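Local coordinates for protein probable hydrolase (Pseudomonas aeruginosa, PDB 7AL6) that is of unconfirmed function but adopts the alpha/beta hydrolase fold and probably acts as a hydrolase, perhaps a lipolytic one, at residues N39-A51 and H266-F280. Residues are numbered along the deposited sequence; the frame is centred on the assembly and turned at random.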
ATOM      1  N   ASN A  39       9.423  18.622  12.817  1.00 23.94           N
ATOM      2  CA  ASN A  39       8.031  18.658  12.371  1.00 27.32           C
ATOM      3  C   ASN A  39       7.603  20.110  12.321  1.00 22.61           C
ATOM      4  O   ASN A  39       8.386  21.017  12.625  1.00 26.57           O
ATOM      5  CB  ASN A  39       7.122  17.833  13.284  1.00 20.28           C
ATOM      6  CG  ASN A  39       7.195  18.247  14.726  1.00 21.54           C
ATOM      7  OD1 ASN A  39       6.879  19.374  15.059  1.00 23.72           O
ATOM      8  ND2 ASN A  39       7.551  17.293  15.611  1.00 25.06           N
ATOM      9  N   ALA A  40       6.335  20.330  11.995  1.00 22.54           N
ATOM     10  CA  ALA A  40       5.852  21.687  11.792  1.00 22.42           C
ATOM     11  C   ALA A  40       5.926  22.542  13.052  1.00 25.60           C
ATOM     12  O   ALA A  40       5.833  23.768  12.962  1.00 23.57           O
ATOM     13  CB  ALA A  40       4.406  21.680  11.287  1.00 28.47           C
ATOM     14  N   MET A  41       6.008  21.956  14.229  1.00 22.40           N
ATOM     15  CA  MET A  41       6.155  22.790  15.419  0.70 26.68           C
ATOM     16  C   MET A  41       7.488  23.537  15.452  1.00 26.19           C
ATOM     17  O   MET A  41       7.642  24.464  16.246  1.00 27.49           O
ATOM     18  CB  MET A  41       6.046  21.944  16.691  0.70 26.73           C
ATOM     19  CG  MET A  41       4.641  21.382  16.993  0.70 29.75           C
ATOM     20  SD  MET A  41       3.459  22.684  17.357  0.70 33.63           S
ATOM     21  CE  MET A  41       3.871  23.070  19.066  0.70 28.40           C
ATOM     22  N   SER A  42       8.343  23.272  14.491  1.00 23.31           N
ATOM     23  CA  SER A  42       9.617  23.993  14.356  1.00 28.61           C
ATOM     24  C   SER A  42       9.244  25.470  14.140  1.00 28.95           C
ATOM     25  O   SER A  42       9.939  26.276  14.590  1.00 27.05           O
ATOM     26  CB  SER A  42      10.443  23.421  13.260  1.00 29.10           C
ATOM     27  OG  SER A  42      11.683  24.054  13.163  1.00 29.02           O
ATOM     28  N   PHE A  43       8.099  25.765  13.530  1.00 26.25           N
ATOM     29  CA  PHE A  43       7.633  27.133  13.208  1.00 23.99           C
ATOM     30  C   PHE A  43       6.594  27.666  14.202  1.00 25.88           C
ATOM     31  O   PHE A  43       6.025  28.694  13.935  1.00 26.47           O
ATOM     32  CB  PHE A  43       7.143  27.159  11.763  1.00 26.37           C
ATOM     33  CG  PHE A  43       8.199  26.762  10.768  1.00 24.54           C
ATOM     34  CD1 PHE A  43       9.162  27.661  10.368  1.00 28.39           C
ATOM     35  CD2 PHE A  43       8.269  25.477  10.274  1.00 22.95           C
ATOM     36  CE1 PHE A  43      10.147  27.290   9.474  1.00 29.06           C
ATOM     37  CE2 PHE A  43       9.257  25.108   9.381  1.00 28.24           C
ATOM     38  CZ  PHE A  43      10.200  26.014   8.988  1.00 24.14           C
ATOM     39  N   SER A  44       6.400  27.020  15.339  1.00 24.11           N
ATOM     40  CA  SER A  44       5.355  27.388  16.329  1.00 31.37           C
ATOM     41  C   SER A  44       5.575  28.805  16.869  1.00 33.45           C
ATOM     42  O   SER A  44       4.617  29.463  17.117  1.00 30.17           O
ATOM     43  CB  SER A  44       5.205  26.377  17.430  1.00 28.98           C
ATOM     44  OG  SER A  44       6.402  26.165  18.126  1.00 31.26           O
ATOM     45  N   ARG A  45       6.807  29.238  17.052  1.00 31.67           N
ATOM     46  CA  ARG A  45       7.092  30.599  17.561  1.00 37.56           C
ATOM     47  C   ARG A  45       7.152  31.617  16.410  1.00 31.32           C
ATOM     48  O   ARG A  45       6.701  32.716  16.577  1.00 30.13           O
ATOM     49  CB  ARG A  45       8.426  30.626  18.299  1.00 31.31           C
ATOM     50  CG  ARG A  45       8.518  29.752  19.531  1.00 33.97           C
ATOM     51  CD  ARG A  45       9.682  30.250  20.344  1.00 35.26           C
ATOM     52  NE  ARG A  45      10.211  29.299  21.278  1.00 39.56           N
ATOM     53  CZ  ARG A  45      10.023  29.362  22.575  1.00 38.50           C
ATOM     54  NH1 ARG A  45       9.305  30.335  23.087  1.00 39.26           N
ATOM     55  NH2 ARG A  45      10.546  28.450  23.355  1.00 33.87           N
ATOM     56  N   LEU A  46       7.798  31.257  15.313  1.00 33.32           N
ATOM     57  CA  LEU A  46       8.046  32.152  14.161  1.00 27.26           C
ATOM     58  C   LEU A  46       6.819  32.481  13.316  1.00 33.79           C
ATOM     59  O   LEU A  46       6.561  33.630  13.147  1.00 26.39           O
ATOM     60  CB  LEU A  46       9.103  31.485  13.290  1.00 29.65           C
ATOM     61  CG  LEU A  46       9.489  32.261  12.047  1.00 27.60           C
ATOM     62  CD1 LEU A  46       9.749  33.703  12.397  1.00 29.08           C
ATOM     63  CD2 LEU A  46      10.683  31.630  11.375  1.00 32.64           C
ATOM     64  N   ALA A  47       6.030  31.494  12.920  1.00 29.20           N
ATOM     65  CA  ALA A  47       4.932  31.688  11.955  1.00 28.39           C
ATOM     66  C   ALA A  47       3.915  32.686  12.494  1.00 33.25           C
ATOM     67  O   ALA A  47       3.505  33.530  11.744  1.00 31.04           O
ATOM     68  CB  ALA A  47       4.281  30.385  11.591  1.00 29.69           C
ATOM     69  N   PRO A  48       3.481  32.666  13.761  1.00 29.64           N
ATOM     70  CA  PRO A  48       2.495  33.617  14.233  1.00 30.78           C
ATOM     71  C   PRO A  48       2.962  35.074  14.149  1.00 36.42           C
ATOM     72  O   PRO A  48       2.149  35.903  14.122  1.00 35.60           O
ATOM     73  CB  PRO A  48       2.265  33.225  15.692  1.00 34.58           C
ATOM     74  CG  PRO A  48       2.694  31.810  15.755  1.00 34.41           C
ATOM     75  CD  PRO A  48       3.845  31.717  14.786  1.00 32.55           C
ATOM     76  N   LYS A  49       4.264  35.312  14.202  1.00 31.90           N
ATOM     77  CA  LYS A  49       4.883  36.661  14.158  1.00 38.90           C
ATOM     78  C   LYS A  49       4.960  37.219  12.731  1.00 40.34           C
ATOM     79  O   LYS A  49       5.271  38.377  12.596  1.00 43.92           O
ATOM     80  CB  LYS A  49       6.271  36.596  14.788  1.00 35.48           C
ATOM     81  CG  LYS A  49       6.280  36.302  16.275  1.00 31.55           C
ATOM     82  CD  LYS A  49       7.649  36.187  16.849  1.00 32.67           C
ATOM     83  CE  LYS A  49       7.645  35.989  18.343  1.00 37.33           C
ATOM     84  NZ  LYS A  49       6.832  34.827  18.744  1.00 50.09           N
ATOM     85  N   LEU A  50       4.772  36.407  11.703  1.00 33.27           N
ATOM     86  CA  LEU A  50       4.854  36.865  10.300  1.00 29.28           C
ATOM     87  C   LEU A  50       3.461  37.193   9.771  1.00 41.08           C
ATOM     88  O   LEU A  50       2.923  36.400   9.038  1.00 36.21           O
ATOM     89  CB  LEU A  50       5.553  35.788   9.480  1.00 30.94           C
ATOM     90  CG  LEU A  50       7.016  35.562   9.837  1.00 33.44           C
ATOM     91  CD1 LEU A  50       7.578  34.382   9.090  1.00 32.52           C
ATOM     92  CD2 LEU A  50       7.834  36.810   9.575  1.00 32.16           C
ATOM     93  N   ALA A  51       2.947  38.372  10.094  1.00 41.44           N
ATOM     94  CA  ALA A  51       1.631  38.832   9.676  1.00 41.21           C
ATOM     95  C   ALA A  51       1.543  38.954   8.159  1.00 39.38           C
ATOM     96  O   ALA A  51       2.525  39.213   7.467  1.00 40.58           O
ATOM     97  CB  ALA A  51       1.337  40.190  10.314  1.00 48.56           C
ATOM     98  N   HIS A 266      15.347  30.031  15.896  1.00 28.06           N
ATOM     99  CA  HIS A 266      13.949  30.467  15.651  1.00 24.58           C
ATOM    100  C   HIS A 266      12.978  29.775  16.610  1.00 25.56           C
ATOM    101  O   HIS A 266      11.911  30.270  16.762  1.00 27.06           O
ATOM    102  CB  HIS A 266      13.545  30.228  14.196  1.00 28.77           C
ATOM    103  CG  HIS A 266      13.424  28.793  13.864  1.00 21.89           C
ATOM    104  ND1 HIS A 266      14.474  27.964  13.887  1.00 29.01           N
ATOM    105  CD2 HIS A 266      12.373  28.041  13.532  1.00 27.65           C
ATOM    106  CE1 HIS A 266      14.085  26.762  13.562  1.00 32.25           C
ATOM    107  NE2 HIS A 266      12.819  26.788  13.337  1.00 25.20           N
ATOM    108  N   LEU A 267      13.325  28.606  17.124  1.00 25.18           N
ATOM    109  CA  LEU A 267      12.458  27.830  18.043  1.00 32.97           C
ATOM    110  C   LEU A 267      12.944  27.821  19.499  1.00 33.26           C
ATOM    111  O   LEU A 267      12.105  27.712  20.365  1.00 30.38           O
ATOM    112  CB  LEU A 267      12.395  26.405  17.513  1.00 25.97           C
ATOM    113  CG  LEU A 267      11.575  25.432  18.342  1.00 28.64           C
ATOM    114  CD1 LEU A 267      10.110  25.742  18.215  1.00 28.37           C
ATOM    115  CD2 LEU A 267      11.870  24.014  17.939  1.00 23.94           C
ATOM    116  N   ASP A 268      14.229  28.041  19.750  1.00 31.24           N
ATOM    117  CA  ASP A 268      14.827  27.906  21.096  1.00 31.20           C
ATOM    118  C   ASP A 268      14.153  28.845  22.085  1.00 30.67           C
ATOM    119  O   ASP A 268      13.847  28.406  23.147  1.00 35.82           O
ATOM    120  CB  ASP A 268      16.323  28.173  21.074  1.00 30.61           C
ATOM    121  CG  ASP A 268      17.093  26.979  20.593  1.00 35.09           C
ATOM    122  OD1 ASP A 268      16.603  25.901  20.779  1.00 35.46           O
ATOM    123  OD2 ASP A 268      18.118  27.158  20.006  1.00 33.11           O
ATOM    124  N   ASP A 269      13.871  30.073  21.707  1.00 34.28           N
ATOM    125  CA  ASP A 269      13.309  31.015  22.655  1.00 30.04           C
ATOM    126  C   ASP A 269      12.613  32.127  21.900  1.00 29.86           C
ATOM    127  O   ASP A 269      12.713  32.246  20.677  1.00 35.15           O
ATOM    128  CB  ASP A 269      14.386  31.594  23.591  1.00 39.09           C
ATOM    129  CG  ASP A 269      15.568  32.173  22.833  1.00 41.64           C
ATOM    130  OD1 ASP A 269      15.356  32.904  21.830  1.00 38.08           O
ATOM    131  OD2 ASP A 269      16.705  31.860  23.221  1.00 48.35           O
ATOM    132  N   GLU A 270      11.888  32.945  22.649  1.00 34.07           N
ATOM    133  CA  GLU A 270      11.137  34.017  22.011  1.00 38.67           C
ATOM    134  C   GLU A 270      12.073  35.075  21.449  1.00 42.04           C
ATOM    135  O   GLU A 270      11.744  35.689  20.435  1.00 36.06           O
ATOM    136  CB  GLU A 270      10.152  34.655  22.986  1.00 41.68           C
ATOM    137  CG  GLU A 270       8.902  33.801  23.242  1.00 52.51           C
ATOM    138  CD  GLU A 270       8.046  33.604  21.986  1.00 47.36           C
ATOM    139  OE1 GLU A 270       7.811  34.598  21.262  1.00 49.64           O
ATOM    140  OE2 GLU A 270       7.623  32.455  21.728  1.00 46.04           O
ATOM    141  N   ALA A 271      13.250  35.264  22.069  1.00 38.20           N
ATOM    142  CA  ALA A 271      14.220  36.236  21.576  1.00 41.85           C
ATOM    143  C   ALA A 271      14.680  35.889  20.161  1.00 39.56           C
ATOM    144  O   ALA A 271      14.699  36.744  19.284  1.00 32.35           O
ATOM    145  CB  ALA A 271      15.428  36.309  22.515  1.00 45.11           C
ATOM    146  N   GLY A 272      15.056  34.633  19.924  1.00 31.63           N
ATOM    147  CA  GLY A 272      15.393  34.230  18.575  1.00 29.16           C
ATOM    148  C   GLY A 272      14.212  34.327  17.634  1.00 31.47           C
ATOM    149  O   GLY A 272      14.340  34.830  16.518  1.00 30.43           O
ATOM    150  N   ALA A 273      13.036  33.862  18.078  1.00 33.39           N
ATOM    151  CA  ALA A 273      11.873  33.897  17.204  1.00 31.67           C
ATOM    152  C   ALA A 273      11.628  35.305  16.712  1.00 34.07           C
ATOM    153  O   ALA A 273      11.334  35.526  15.531  1.00 28.75           O
ATOM    154  CB  ALA A 273      10.629  33.379  17.932  1.00 33.90           C
ATOM    155  N   GLN A 274      11.722  36.279  17.613  1.00 29.16           N
ATOM    156  CA  GLN A 274      11.398  37.652  17.238  1.00 34.76           C
ATOM    157  C   GLN A 274      12.414  38.215  16.258  1.00 25.39           C
ATOM    158  O   GLN A 274      12.068  38.986  15.361  1.00 35.79           O
ATOM    159  CB  GLN A 274      11.379  38.547  18.470  1.00 37.66           C
ATOM    160  CG  GLN A 274      10.083  38.556  19.211  1.00 57.91           C
ATOM    161  CD  GLN A 274      10.223  39.146  20.607  1.00 63.41           C
ATOM    162  OE1 GLN A 274       9.559  38.702  21.543  1.00 67.31           O
ATOM    163  NE2 GLN A 274      11.082  40.150  20.750  1.00 69.31           N
ATOM    164  N   ALA A 275      13.680  37.922  16.499  1.00 33.30           N
ATOM    165  CA  ALA A 275      14.727  38.468  15.666  1.00 36.67           C
ATOM    166  C   ALA A 275      14.634  37.882  14.276  1.00 31.31           C
ATOM    167  O   ALA A 275      14.723  38.612  13.299  1.00 26.69           O
ATOM    168  CB  ALA A 275      16.085  38.181  16.281  1.00 29.86           C
ATOM    169  N   VAL A 276      14.437  36.564  14.164  1.00 28.04           N
ATOM    170  CA  VAL A 276      14.204  36.002  12.840  1.00 27.87           C
ATOM    171  C   VAL A 276      12.973  36.625  12.211  1.00 26.46           C
ATOM    172  O   VAL A 276      12.977  37.011  11.036  1.00 29.38           O
ATOM    173  CB  VAL A 276      14.102  34.466  12.911  1.00 33.57           C
ATOM    174  CG1 VAL A 276      13.736  33.930  11.521  1.00 29.17           C
ATOM    175  CG2 VAL A 276      15.425  33.888  13.408  1.00 27.22           C
ATOM    176  N   ALA A 277      11.903  36.783  12.989  1.00 32.09           N
ATOM    177  CA  ALA A 277      10.687  37.322  12.417  1.00 29.14           C
ATOM    178  C   ALA A 277      10.902  38.722  11.853  1.00 34.34           C
ATOM    179  O   ALA A 277      10.310  39.087  10.817  1.00 30.74           O
ATOM    180  CB  ALA A 277       9.596  37.322  13.485  1.00 35.20           C
ATOM    181  N   ARG A 278      11.681  39.552  12.558  1.00 33.36           N
ATOM    182  CA  ARG A 278      11.891  40.915  12.070  1.00 33.50           C
ATOM    183  C   ARG A 278      12.562  40.878  10.713  1.00 28.68           C
ATOM    184  O   ARG A 278      12.185  41.616   9.799  1.00 34.61           O
ATOM    185  CB  ARG A 278      12.761  41.717  13.037  1.00 38.33           C
ATOM    186  CG  ARG A 278      12.024  42.288  14.216  1.00 49.63           C
ATOM    187  CD  ARG A 278      13.055  42.842  15.239  1.00 70.10           C
ATOM    188  NE  ARG A 278      12.475  43.210  16.534  1.00 85.84           N
ATOM    189  CZ  ARG A 278      11.440  44.028  16.700  1.00 84.96           C
ATOM    190  NH1 ARG A 278      10.875  44.626  15.655  1.00 82.57           N
ATOM    191  NH2 ARG A 278      10.991  44.278  17.925  1.00 87.64           N
ATOM    192  N   VAL A 279      13.552  40.018  10.556  1.00 30.71           N
ATOM    193  CA  VAL A 279      14.299  39.900   9.281  1.00 23.92           C
ATOM    194  C   VAL A 279      13.364  39.456   8.152  1.00 33.57           C
ATOM    195  O   VAL A 279      13.268  40.176   7.185  1.00 28.97           O
ATOM    196  CB  VAL A 279      15.444  38.891   9.442  1.00 28.41           C
ATOM    197  CG1 VAL A 279      15.994  38.457   8.101  1.00 28.48           C
ATOM    198  CG2 VAL A 279      16.545  39.426  10.331  1.00 31.83           C
ATOM    199  N   PHE A 280      12.611  38.379   8.349  1.00 31.54           N
ATOM    200  CA  PHE A 280      11.712  37.772   7.334  1.00 31.81           C
ATOM    201  C   PHE A 280      10.522  38.685   7.032  1.00 22.35           C
ATOM    202  O   PHE A 280      10.160  38.752   5.910  1.00 29.58           O
ATOM    203  CB  PHE A 280      11.341  36.344   7.726  1.00 28.91           C
ATOM    204  CG  PHE A 280      12.472  35.367   7.578  1.00 22.83           C
ATOM    205  CD1 PHE A 280      13.544  35.648   6.755  1.00 25.42           C
ATOM    206  CD2 PHE A 280      12.477  34.183   8.279  1.00 25.35           C
ATOM    207  CE1 PHE A 280      14.590  34.760   6.637  1.00 25.61           C
ATOM    208  CE2 PHE A 280      13.523  33.293   8.159  1.00 26.14           C
ATOM    209  CZ  PHE A 280      14.572  33.582   7.334  1.00 29.02           C
TER
HETATM  210  O   HOH W   1       9.529  28.728  15.765  1.00 26.71           O
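The backbone of 39-51 comes nearest to 266-280 at Leu46 and Ala273, whose CA atoms lie 5.2 Å apart, and a water joins the two segments by donating to Ser42 O and His266 O and accepting from Leu46 N. Arg45, extended from CG to NE, reaches past Ala273 to the turn before helix 270-284. Its NE donates to Leu267 O (2.6 Å, 159° at the hydrogen) from above the carbonyl plane, while NH1 makes a salt bridge to Glu270 OE2, met on its anti side, at 3.0 Å; Asp269 CA covers one guanidinium face. Lys49 NZ closes the second salt bridge, 2.7 Å from Glu270 OE1 on its syn lone pair, and the bend at Lys49 chi4 (55°) also lets NZ donate to Arg45 O. Ser42 OG lies in the plane of the His266 ring at its edge, hydrogen-bonded to NE2 (3.0 Å). Further along, Leu46 CD1 rests on Ala277 and CD2 on Val276 CG1 (3.8 Å), with Leu50 CD2 against Phe280 CB. Two cations thus share the Glu270 carboxylate, which probably favours its ionised form; Arg45 NH2 has a second salt-bridge partner in Glu180 of helix 179-189. The Arg45-Lys49-Glu270 network ties the loop before strand 53-58 to the C-terminal helix of the alpha/beta hydrolase fold.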